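Murein peptide amidase A (Escherichia coli O157:H7, PDB 5HXD) probably hydrolyses, with the help of a zinc ion, the gamma-D-glutamyl-diaminopimelate amide bond of the murein tripeptide during peptidoglycan breakdown. Local coordinates at residues F32-A37 against R72-L77; N91-D96 against G133-T138; E110-W115 against D123-T128; F156-A161 against A209-I214. All blocks are in the same frame, centred on the assembly; numbering follows the deposited sequence.

In the fold
Following the chain from the N terminus, interaction 1 comes first: it closes a loop through strand 43-45 and helix 53-65 and ties segment 32-37 to the outer strand, 74-76, of the mixed sheet. Interaction 2 follows, joining the turn at 91-96 to the start of helix 136-148. The loop it closes contains interaction 3, the hairpin of strands 110-114 and 122-127; the two touch where Gly94 and Asp96 probably bond to the backbone of Leu127. Interaction 4 closes last, pairing strands 153-157 and 206-210 in the same sheet that interaction 1 reaches. Interactions 1 and 3 lie on opposite sides of the chain's centre, and interactions 1, 3 and 4 each touch the second subunit.

Interaction 1: F32-A37 against R72-L77; sequences FPAPAA and RHHVVL
With CG anti to its carbonyl carbon (chi1 -54°), His74 carries its ring across to the backbone of Ala34, and the same turn in Phe32 (chi1 -60°) carries the phenyl ring across Val75 to meet Leu77. Ala34 N donates to His74 ND1 over 2.7 Å in a nearly straight bond (176°), approaching somewhat tilted from the imidazole plane. Because ND1 accepts here, a neutral ring would have its proton on NE2. Pro33 CA lies at the edge of the same ring, and the methyl group of Ala37 meets it obliquely, with Ala37 CB 3.6 Å from His74 CE1. The backbones join in a single antiparallel bridge of the hydrogen-bonded kind. Phe32 N gives to Val75 O (2.7 Å), while Val75 N reaches Phe32 O (3.1 Å) from above the carbonyl plane; Arg71 NH1 is a further partner of Phe32 O. Strand 74-76 is the outermost strand on this side of the mixed sheet in the M14 peptidase fold, and 32-37 fastens onto its outer edge, with strand 43-45 on the other side. Beyond the bridge, Phe32 turns its ring edge to Val75 O, with Phe32 CE2 3.6 Å from Leu77 CD1. Leu63 of helix 53-65 also packs on Phe32, Leu59 touches both Val75 and Leu77, and Leu86 of the second subunit reaches Phe32 and Leu77.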
# COMPACT_ATOMS: atom_id res chain seq x y z
N PHE A 32 7.23 -15.44 4.04
CA PHE A 32 7.59 -16.34 2.98
C PHE A 32 8.92 -16.96 3.32
O PHE A 32 9.95 -16.44 2.91
CB PHE A 32 7.67 -15.57 1.66
CG PHE A 32 6.38 -14.92 1.26
CD1 PHE A 32 5.48 -15.57 0.45
CD2 PHE A 32 6.06 -13.66 1.73
CE1 PHE A 32 4.29 -14.98 0.10
CE2 PHE A 32 4.86 -13.06 1.38
CZ PHE A 32 3.98 -13.72 0.57
N PRO A 33 8.90 -18.06 4.10
CA PRO A 33 10.13 -18.74 4.53
C PRO A 33 10.98 -19.20 3.35
O PRO A 33 10.43 -19.68 2.35
CB PRO A 33 9.61 -19.96 5.34
CG PRO A 33 8.19 -20.09 4.98
CD PRO A 33 7.69 -18.73 4.59
N ALA A 34 12.30 -19.02 3.46
CA ALA A 34 13.23 -19.40 2.40
C ALA A 34 13.12 -20.89 2.20
O ALA A 34 13.00 -21.64 3.18
CB ALA A 34 14.66 -19.00 2.74
N PRO A 35 13.12 -21.32 0.93
CA PRO A 35 12.95 -22.73 0.55
C PRO A 35 13.91 -23.64 1.32
O PRO A 35 13.42 -24.45 2.12
CB PRO A 35 13.27 -22.73 -0.95
CG PRO A 35 13.04 -21.33 -1.39
CD PRO A 35 13.39 -20.46 -0.23
N ALA A 36 15.23 -23.51 1.12
CA ALA A 36 16.20 -24.27 1.91
C ALA A 36 17.04 -23.32 2.77
O ALA A 36 18.17 -22.99 2.42
CB ALA A 36 17.10 -25.09 1.02
N ALA A 37 16.46 -22.88 3.88
CA ALA A 37 17.16 -21.96 4.76
C ALA A 37 18.41 -22.62 5.35
O ALA A 37 18.40 -23.79 5.77
CB ALA A 37 16.24 -21.47 5.87
N ARG A 72 17.43 -17.44 -1.36
CA ARG A 72 18.25 -17.77 -0.21
C ARG A 72 17.71 -17.23 1.12
O ARG A 72 18.05 -17.76 2.19
CB ARG A 72 19.68 -17.25 -0.45
CG ARG A 72 20.24 -17.58 -1.82
CD ARG A 72 21.71 -17.18 -1.93
NE ARG A 72 22.59 -18.35 -2.01
CZ ARG A 72 23.16 -18.78 -3.13
NH1 ARG A 72 22.96 -18.16 -4.29
NH2 ARG A 72 23.94 -19.85 -3.09
N HIS A 73 16.86 -16.21 1.05
CA HIS A 73 16.48 -15.42 2.22
C HIS A 73 14.97 -15.35 2.47
O HIS A 73 14.18 -15.36 1.53
CB HIS A 73 17.04 -13.99 2.08
CG HIS A 73 18.50 -13.95 1.71
ND1 HIS A 73 19.45 -14.73 2.33
CD2 HIS A 73 19.16 -13.22 0.78
CE1 HIS A 73 20.64 -14.48 1.79
NE2 HIS A 73 20.49 -13.57 0.85
N HIS A 74 14.59 -15.28 3.74
CA HIS A 74 13.19 -15.14 4.16
C HIS A 74 12.60 -13.77 3.83
O HIS A 74 13.32 -12.77 3.78
CB HIS A 74 13.06 -15.36 5.68
CG HIS A 74 13.65 -16.65 6.17
ND1 HIS A 74 13.18 -17.88 5.78
CD2 HIS A 74 14.66 -16.89 7.04
CE1 HIS A 74 13.88 -18.83 6.37
NE2 HIS A 74 14.78 -18.25 7.14
N VAL A 75 11.28 -13.72 3.63
CA VAL A 75 10.62 -12.49 3.17
C VAL A 75 9.33 -12.18 3.92
O VAL A 75 8.45 -13.04 4.06
CB VAL A 75 10.31 -12.56 1.65
CG1 VAL A 75 9.46 -11.36 1.22
CG2 VAL A 75 11.61 -12.65 0.84
N VAL A 76 9.25 -10.94 4.41
CA VAL A 76 8.01 -10.34 4.90
C VAL A 76 7.65 -9.10 4.06
O VAL A 76 8.32 -8.06 4.13
CB VAL A 76 8.14 -9.91 6.38
CG1 VAL A 76 6.94 -9.07 6.83
CG2 VAL A 76 8.36 -11.12 7.27
N LEU A 77 6.60 -9.20 3.25
CA LEU A 77 6.21 -8.09 2.38
C LEU A 77 5.64 -6.90 3.16
O LEU A 77 5.91 -5.75 2.82
CB LEU A 77 5.18 -8.54 1.35
CG LEU A 77 5.72 -9.50 0.29
CD1 LEU A 77 4.61 -10.00 -0.59
CD2 LEU A 77 6.74 -8.76 -0.52

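Interaction 2: N91-D96 against G133-T138; sequences NANGVD and GSEPET
Two asparagine amides grip one carboxylate oxygen of Glu135. Asn93 ND2 approaches OE1 of Glu135 on the syn lone pair (2.6 Å), and Asn91 ND2 meets that oxygen on the anti lone pair (2.8 Å). Both bonds lie close to the amide planes, but the amide of Asn91 is turned 66° from the carboxylate plane of Glu135. Asn91 ND2 has a second acceptor, Glu137 OE1, at 3.0 Å, which it meets from above the Glu137 carboxylate plane; one amide nitrogen thus bridges two acids. The side chains of Val95 and Glu135 meet from opposite directions, Val95 CG2 lying 3.6 Å from Glu135 CD. Behind this shell, Asn91 OD1 accepts from Asn93 N at 2.9 Å, an Asx turn within the type I turn from Asn91 to Gly94, which fixes the rotation of the Asn91 amide. A water links Ala92 N to Glu137 OE2, an oxygen that also bonds to Leu24 N. Glu135 is the N-cap residue of helix 136-148, and its own N is held by Asn100 OD1. The turn thus sits between the first turn of that helix and strand 122-127, where Leu127 bonds to the backbone of Gly94 and Asp96.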
# COMPACT_ATOMS: atom_id res chain seq x y z
N ASN A 91 0.37 2.11 12.68
CA ASN A 91 -0.64 1.04 12.72
C ASN A 91 -2.00 1.58 13.19
O ASN A 91 -2.20 2.79 13.30
CB ASN A 91 -0.18 -0.16 13.58
CG ASN A 91 -0.25 0.09 15.10
OD1 ASN A 91 -0.59 1.18 15.56
ND2 ASN A 91 0.09 -0.93 15.87
N ALA A 92 -2.95 0.68 13.45
CA ALA A 92 -4.32 1.09 13.68
C ALA A 92 -4.50 1.83 15.01
O ALA A 92 -5.58 2.34 15.30
CB ALA A 92 -5.23 -0.13 13.60
N ASN A 93 -3.43 1.88 15.81
CA ASN A 93 -3.41 2.58 17.10
C ASN A 93 -2.76 3.96 17.08
O ASN A 93 -2.53 4.56 18.13
CB ASN A 93 -2.66 1.74 18.14
CG ASN A 93 -3.53 0.71 18.82
OD1 ASN A 93 -4.75 0.84 18.88
ND2 ASN A 93 -2.90 -0.34 19.33
N GLY A 94 -2.41 4.45 15.90
CA GLY A 94 -1.64 5.69 15.83
C GLY A 94 -0.22 5.56 16.38
O GLY A 94 0.44 6.55 16.65
N VAL A 95 0.23 4.32 16.53
CA VAL A 95 1.60 4.03 16.96
C VAL A 95 2.56 3.95 15.77
O VAL A 95 2.25 3.32 14.75
CB VAL A 95 1.67 2.71 17.75
CG1 VAL A 95 3.10 2.37 18.12
CG2 VAL A 95 0.80 2.80 19.01
N ASP A 96 3.70 4.62 15.88
CA ASP A 96 4.79 4.46 14.91
C ASP A 96 5.53 3.16 15.26
O ASP A 96 6.27 3.11 16.24
CB ASP A 96 5.73 5.68 14.94
CG ASP A 96 6.74 5.71 13.76
OD1 ASP A 96 7.09 4.63 13.19
OD2 ASP A 96 7.20 6.83 13.43
N GLY A 133 7.43 -2.40 22.95
CA GLY A 133 6.92 -3.55 22.23
C GLY A 133 5.43 -3.77 22.41
O GLY A 133 4.97 -4.91 22.31
N SER A 134 4.66 -2.71 22.66
CA SER A 134 3.22 -2.84 22.89
C SER A 134 2.44 -3.50 21.73
O SER A 134 1.54 -4.32 21.96
CB SER A 134 2.60 -1.46 23.20
OG SER A 134 2.29 -0.72 22.03
N GLU A 135 2.77 -3.15 20.49
CA GLU A 135 1.87 -3.45 19.38
C GLU A 135 1.99 -4.90 18.86
O GLU A 135 3.08 -5.47 18.84
CB GLU A 135 2.11 -2.45 18.24
CG GLU A 135 1.90 -0.99 18.64
CD GLU A 135 0.53 -0.73 19.28
OE1 GLU A 135 -0.50 -0.73 18.56
OE2 GLU A 135 0.51 -0.54 20.52
N PRO A 136 0.85 -5.48 18.43
CA PRO A 136 0.83 -6.87 17.98
C PRO A 136 1.73 -7.10 16.77
O PRO A 136 2.45 -8.10 16.75
CB PRO A 136 -0.65 -7.13 17.63
CG PRO A 136 -1.27 -5.82 17.52
CD PRO A 136 -0.49 -4.86 18.35
N GLU A 137 1.70 -6.19 15.80
CA GLU A 137 2.63 -6.23 14.68
C GLU A 137 4.08 -6.28 15.16
O GLU A 137 4.91 -6.95 14.54
CB GLU A 137 2.45 -5.02 13.78
CG GLU A 137 1.14 -4.96 13.03
CD GLU A 137 0.04 -4.27 13.81
OE1 GLU A 137 0.30 -3.81 14.94
OE2 GLU A 137 -1.08 -4.21 13.29
N THR A 138 4.40 -5.57 16.24
CA THR A 138 5.78 -5.52 16.73
C THR A 138 6.21 -6.82 17.41
O THR A 138 7.29 -7.36 17.15
CB THR A 138 5.96 -4.39 17.73
OG1 THR A 138 5.59 -3.15 17.11
CG2 THR A 138 7.42 -4.35 18.23
O HOH W 1 -2.69 -1.98 13.32

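Interaction 3: E110-W115 against D123-T128; sequences ETVYRW and DVVLLT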
# COMPACT_ATOMS: atom_id res chain seq x y z
N GLU A 110 5.47 10.66 22.62
CA GLU A 110 5.21 11.02 21.24
C GLU A 110 6.44 10.98 20.34
O GLU A 110 7.58 11.14 20.79
CB GLU A 110 4.56 12.40 21.19
CG GLU A 110 3.15 12.46 21.75
CD GLU A 110 2.57 13.88 21.80
OE1 GLU A 110 3.03 14.75 21.03
OE2 GLU A 110 1.67 14.12 22.62
N THR A 111 6.20 10.75 19.06
CA THR A 111 7.26 10.79 18.07
C THR A 111 6.70 11.60 16.92
O THR A 111 5.49 11.67 16.76
CB THR A 111 7.69 9.37 17.63
OG1 THR A 111 8.75 9.45 16.67
CG2 THR A 111 6.52 8.61 17.01
N VAL A 112 7.57 12.24 16.14
CA VAL A 112 7.14 13.10 15.04
C VAL A 112 7.84 12.74 13.74
O VAL A 112 9.05 12.58 13.70
CB VAL A 112 7.40 14.61 15.35
CG1 VAL A 112 6.39 15.14 16.38
CG2 VAL A 112 8.85 14.87 15.80
N TYR A 113 7.07 12.59 12.67
CA TYR A 113 7.63 12.29 11.37
C TYR A 113 7.41 13.48 10.43
O TYR A 113 6.72 14.45 10.79
CB TYR A 113 7.02 10.99 10.80
CG TYR A 113 5.55 11.01 10.40
CD1 TYR A 113 5.16 11.27 9.10
CD2 TYR A 113 4.55 10.74 11.33
CE1 TYR A 113 3.83 11.28 8.74
CE2 TYR A 113 3.21 10.75 10.98
CZ TYR A 113 2.86 11.02 9.68
OH TYR A 113 1.52 11.04 9.28
N ARG A 114 8.01 13.43 9.25
CA ARG A 114 7.86 14.51 8.28
C ARG A 114 6.65 14.23 7.40
O ARG A 114 6.56 13.14 6.84
CB ARG A 114 9.13 14.65 7.44
CG ARG A 114 9.18 15.87 6.55
CD ARG A 114 10.39 15.82 5.63
NE ARG A 114 11.61 15.75 6.41
CZ ARG A 114 12.24 16.81 6.89
NH1 ARG A 114 11.75 18.02 6.64
NH2 ARG A 114 13.34 16.67 7.61
N TRP A 115 5.73 15.19 7.30
CA TRP A 115 4.52 15.04 6.48
C TRP A 115 4.89 14.44 5.12
O TRP A 115 4.36 13.41 4.71
CB TRP A 115 3.81 16.39 6.31
CG TRP A 115 2.54 16.34 5.49
CD1 TRP A 115 2.31 16.93 4.28
CD2 TRP A 115 1.32 15.65 5.83
NE1 TRP A 115 1.04 16.66 3.85
CE2 TRP A 115 0.40 15.88 4.79
CE3 TRP A 115 0.92 14.86 6.92
CZ2 TRP A 115 -0.89 15.35 4.80
CZ3 TRP A 115 -0.37 14.33 6.93
CH2 TRP A 115 -1.25 14.58 5.87
N ASP A 123 6.76 17.43 12.24
CA ASP A 123 5.84 17.92 13.26
C ASP A 123 4.58 17.07 13.39
O ASP A 123 3.79 17.28 14.32
CB ASP A 123 5.47 19.39 12.99
CG ASP A 123 5.14 19.67 11.53
OD1 ASP A 123 4.79 18.72 10.80
OD2 ASP A 123 5.21 20.86 11.13
N VAL A 124 4.39 16.10 12.50
CA VAL A 124 3.24 15.21 12.61
C VAL A 124 3.40 14.19 13.74
O VAL A 124 4.28 13.32 13.70
CB VAL A 124 3.00 14.45 11.31
CG1 VAL A 124 1.64 13.76 11.38
CG2 VAL A 124 3.07 15.42 10.13
N VAL A 125 2.53 14.29 14.74
CA VAL A 125 2.66 13.49 15.96
C VAL A 125 2.13 12.06 15.80
O VAL A 125 1.06 11.83 15.22
CB VAL A 125 1.93 14.20 17.15
CG1 VAL A 125 1.86 13.29 18.38
CG2 VAL A 125 2.64 15.49 17.49
N LEU A 126 2.91 11.10 16.31
CA LEU A 126 2.47 9.71 16.46
C LEU A 126 2.77 9.21 17.86
O LEU A 126 3.49 9.86 18.61
CB LEU A 126 3.14 8.81 15.42
CG LEU A 126 2.73 8.95 13.95
CD1 LEU A 126 3.39 7.89 13.07
CD2 LEU A 126 1.23 8.89 13.80
N LEU A 127 2.22 8.06 18.21
CA LEU A 127 2.49 7.43 19.51
C LEU A 127 3.61 6.32 19.47
O LEU A 127 3.82 5.65 18.45
CB LEU A 127 1.19 6.85 20.07
CG LEU A 127 0.01 7.77 20.42
CD1 LEU A 127 -1.14 6.93 20.89
CD2 LEU A 127 0.38 8.74 21.51
N THR A 128 4.33 6.13 20.58
CA THR A 128 5.39 5.12 20.61
C THR A 128 4.94 3.79 21.24
O THR A 128 5.73 2.85 21.35
CB THR A 128 6.66 5.62 21.36
OG1 THR A 128 6.37 5.80 22.76
CG2 THR A 128 7.19 6.93 20.77
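Strands 110-114 and 122-127 form an antiparallel hairpin, with Thr111 and Leu126 exchanging a pair of backbone bonds (Thr111 N to Leu126 O 2.9 Å, Leu126 N to Thr111 O 2.7 Å) and a classic beta bulge where Asp123 and Val124 both face Tyr113. Tyr113 N gives to Val124 O, and the return bond from Val124 N is weak. Thr111, Tyr113, Val124 and Leu126 share the buried face. With CG held between backbone N and carbonyl carbon (chi1 68°), Tyr113 swings its ring over the neighbouring strand. Val124 CB lies over one face of that ring, 3.9 Å from its centroid, a CH-pi contact; Leu126 CG comes in at the edge, 3.5 Å from Tyr113 CE2. Gly11 of the second subunit packs against these three residues. On the other face, the extended Glu110 crosses Val125, and Val112 CG1 touches Val125 CG2 at 3.9 Å. The hairpin also joins the dimer through charge: Asp123 forms a salt bridge with Arg7 of the second subunit, and Arg10 of that subunit makes a cation-pi contact with Trp115. Within the hairpin, Trp115 turns its indole edge to Val124, with CE3 of Trp115 3.9 Å from Val124 CG2.

Interaction 4: F156-A161 against A209-I214; sequences FHDPLA and AEFPPI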
# COMPACT_ATOMS: atom_id res chain seq x y z
N PHE A 156 13.24 -2.31 4.11
CA PHE A 156 13.01 -1.25 3.13
C PHE A 156 12.04 -0.17 3.60
O PHE A 156 11.00 -0.50 4.16
CB PHE A 156 12.49 -1.86 1.84
CG PHE A 156 13.51 -2.62 1.10
CD1 PHE A 156 14.27 -2.00 0.14
CD2 PHE A 156 13.74 -3.95 1.38
CE1 PHE A 156 15.25 -2.69 -0.53
CE2 PHE A 156 14.71 -4.65 0.71
CZ PHE A 156 15.47 -4.01 -0.25
N HIS A 157 12.39 1.10 3.35
CA HIS A 157 11.52 2.25 3.64
C HIS A 157 11.43 3.28 2.50
O HIS A 157 11.99 3.08 1.43
CB HIS A 157 12.00 2.97 4.90
CG HIS A 157 11.69 2.26 6.17
ND1 HIS A 157 12.20 1.02 6.48
CD2 HIS A 157 10.93 2.62 7.23
CE1 HIS A 157 11.77 0.65 7.67
NE2 HIS A 157 11.00 1.60 8.15
N ASP A 158 10.72 4.38 2.78
CA ASP A 158 10.59 5.60 1.95
C ASP A 158 10.86 6.85 2.77
O ASP A 158 10.57 6.86 3.97
CB ASP A 158 9.18 5.76 1.38
CG ASP A 158 9.00 5.11 0.07
OD1 ASP A 158 10.00 4.61 -0.48
OD2 ASP A 158 7.85 5.10 -0.41
N PRO A 159 11.34 7.93 2.14
CA PRO A 159 11.81 8.05 0.76
C PRO A 159 13.20 8.67 0.73
O PRO A 159 13.46 9.54 -0.11
CB PRO A 159 10.78 8.98 0.14
CG PRO A 159 10.38 9.91 1.35
CD PRO A 159 10.95 9.26 2.62
N LEU A 160 14.08 8.24 1.64
CA LEU A 160 15.32 8.96 1.90
C LEU A 160 16.46 8.60 0.96
O LEU A 160 17.57 9.11 1.12
CB LEU A 160 15.74 8.74 3.34
CG LEU A 160 14.65 9.23 4.29
CD1 LEU A 160 15.10 9.07 5.71
CD2 LEU A 160 14.27 10.68 3.99
N ALA A 161 16.18 7.72 -0.00
CA ALA A 161 17.08 7.47 -1.13
C ALA A 161 18.52 7.11 -0.74
O ALA A 161 19.48 7.74 -1.20
CB ALA A 161 17.08 8.68 -2.07
N ALA A 209 17.29 -0.03 3.89
CA ALA A 209 17.42 0.42 2.52
C ALA A 209 16.29 1.39 2.19
O ALA A 209 15.16 0.95 1.98
CB ALA A 209 17.40 -0.77 1.56
N GLU A 210 16.59 2.69 2.14
CA GLU A 210 15.56 3.69 1.83
C GLU A 210 15.45 3.98 0.33
O GLU A 210 16.36 4.54 -0.27
CB GLU A 210 15.84 5.00 2.56
CG GLU A 210 15.82 4.88 4.06
CD GLU A 210 14.56 5.42 4.64
OE1 GLU A 210 13.59 5.58 3.87
OE2 GLU A 210 14.53 5.70 5.86
N PHE A 211 14.32 3.57 -0.25
CA PHE A 211 14.02 3.93 -1.63
C PHE A 211 14.01 5.44 -1.78
O PHE A 211 13.91 6.17 -0.80
CB PHE A 211 12.66 3.38 -2.03
CG PHE A 211 12.72 2.10 -2.78
CD1 PHE A 211 13.84 1.29 -2.74
CD2 PHE A 211 11.63 1.69 -3.54
CE1 PHE A 211 13.88 0.09 -3.43
CE2 PHE A 211 11.66 0.49 -4.25
CZ PHE A 211 12.79 -0.31 -4.19
N PRO A 212 14.12 5.93 -3.02
CA PRO A 212 13.87 7.35 -3.22
C PRO A 212 12.38 7.55 -3.42
O PRO A 212 11.66 6.55 -3.43
CB PRO A 212 14.66 7.67 -4.48
CG PRO A 212 14.56 6.38 -5.28
CD PRO A 212 14.53 5.25 -4.27
N PRO A 213 11.92 8.80 -3.55
CA PRO A 213 10.53 8.94 -4.00
C PRO A 213 10.40 8.34 -5.39
O PRO A 213 11.15 8.71 -6.29
CB PRO A 213 10.31 10.45 -4.01
CG PRO A 213 11.31 10.98 -3.03
CD PRO A 213 12.52 10.09 -3.20
N ILE A 214 9.49 7.39 -5.55
CA ILE A 214 9.36 6.67 -6.80
C ILE A 214 8.05 5.88 -6.83
O ILE A 214 7.65 5.29 -5.83
CB ILE A 214 10.55 5.73 -7.04
CG1 ILE A 214 10.47 5.11 -8.44
CG2 ILE A 214 10.63 4.67 -5.92
CD1 ILE A 214 11.56 4.12 -8.77
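His157 uses both of its backbone polar groups on the neighbouring segment: its N donates to Ala209 O at 3.1 Å, and its O accepts from Phe211 N at 2.9 Å. Ala209 O is approached from above its carbonyl plane and also receives a CA-H...O contact from Phe156. Farther on, Phe211 O accepts from Ala161 N at 2.9 Å, again well out of the carbonyl plane, with Pro159 CA as a CA-H...O neighbour. The backbone of Glu210 bonds to that of Cys162. The peptide bond before Pro159 is cis, and 159-161 curls round the Phe211 carbonyl. The pairing is that of adjacent parallel strands, 153-157 and 206-210, in the mixed sheet of the M14 fold, and His157 and Glu210 stand at the C-terminal ends of these two strands, at the active site. His157, a predicted zinc ligand, has its side chain about 3 Å from the bound zinc ion at nearest atoms; Glu210 is the predicted proton donor/acceptor. Bent at chi2 (-103°), Glu210 lies side by side with Leu160, with OE2 3.4 Å from Leu160 CD1. Its OE1 approaches His157 CB, but the angle to Asp158 N is too poor for a bond. A cacodylate ion, probably from the crystallisation liquor, lies about 3 Å from the Glu210 side chain. Asp158 OD2 has a weak bond to Ser54 OG. On the other face of the sheet, Phe156 CE1 packs on Ala209 CB (3.6 Å), and Phe156 also touches Met227 of helix 224-230. Outward, Pro159 CB meets Pro213 CG at 3.8 Å, and Asp217 of the second subunit packs on both prolines.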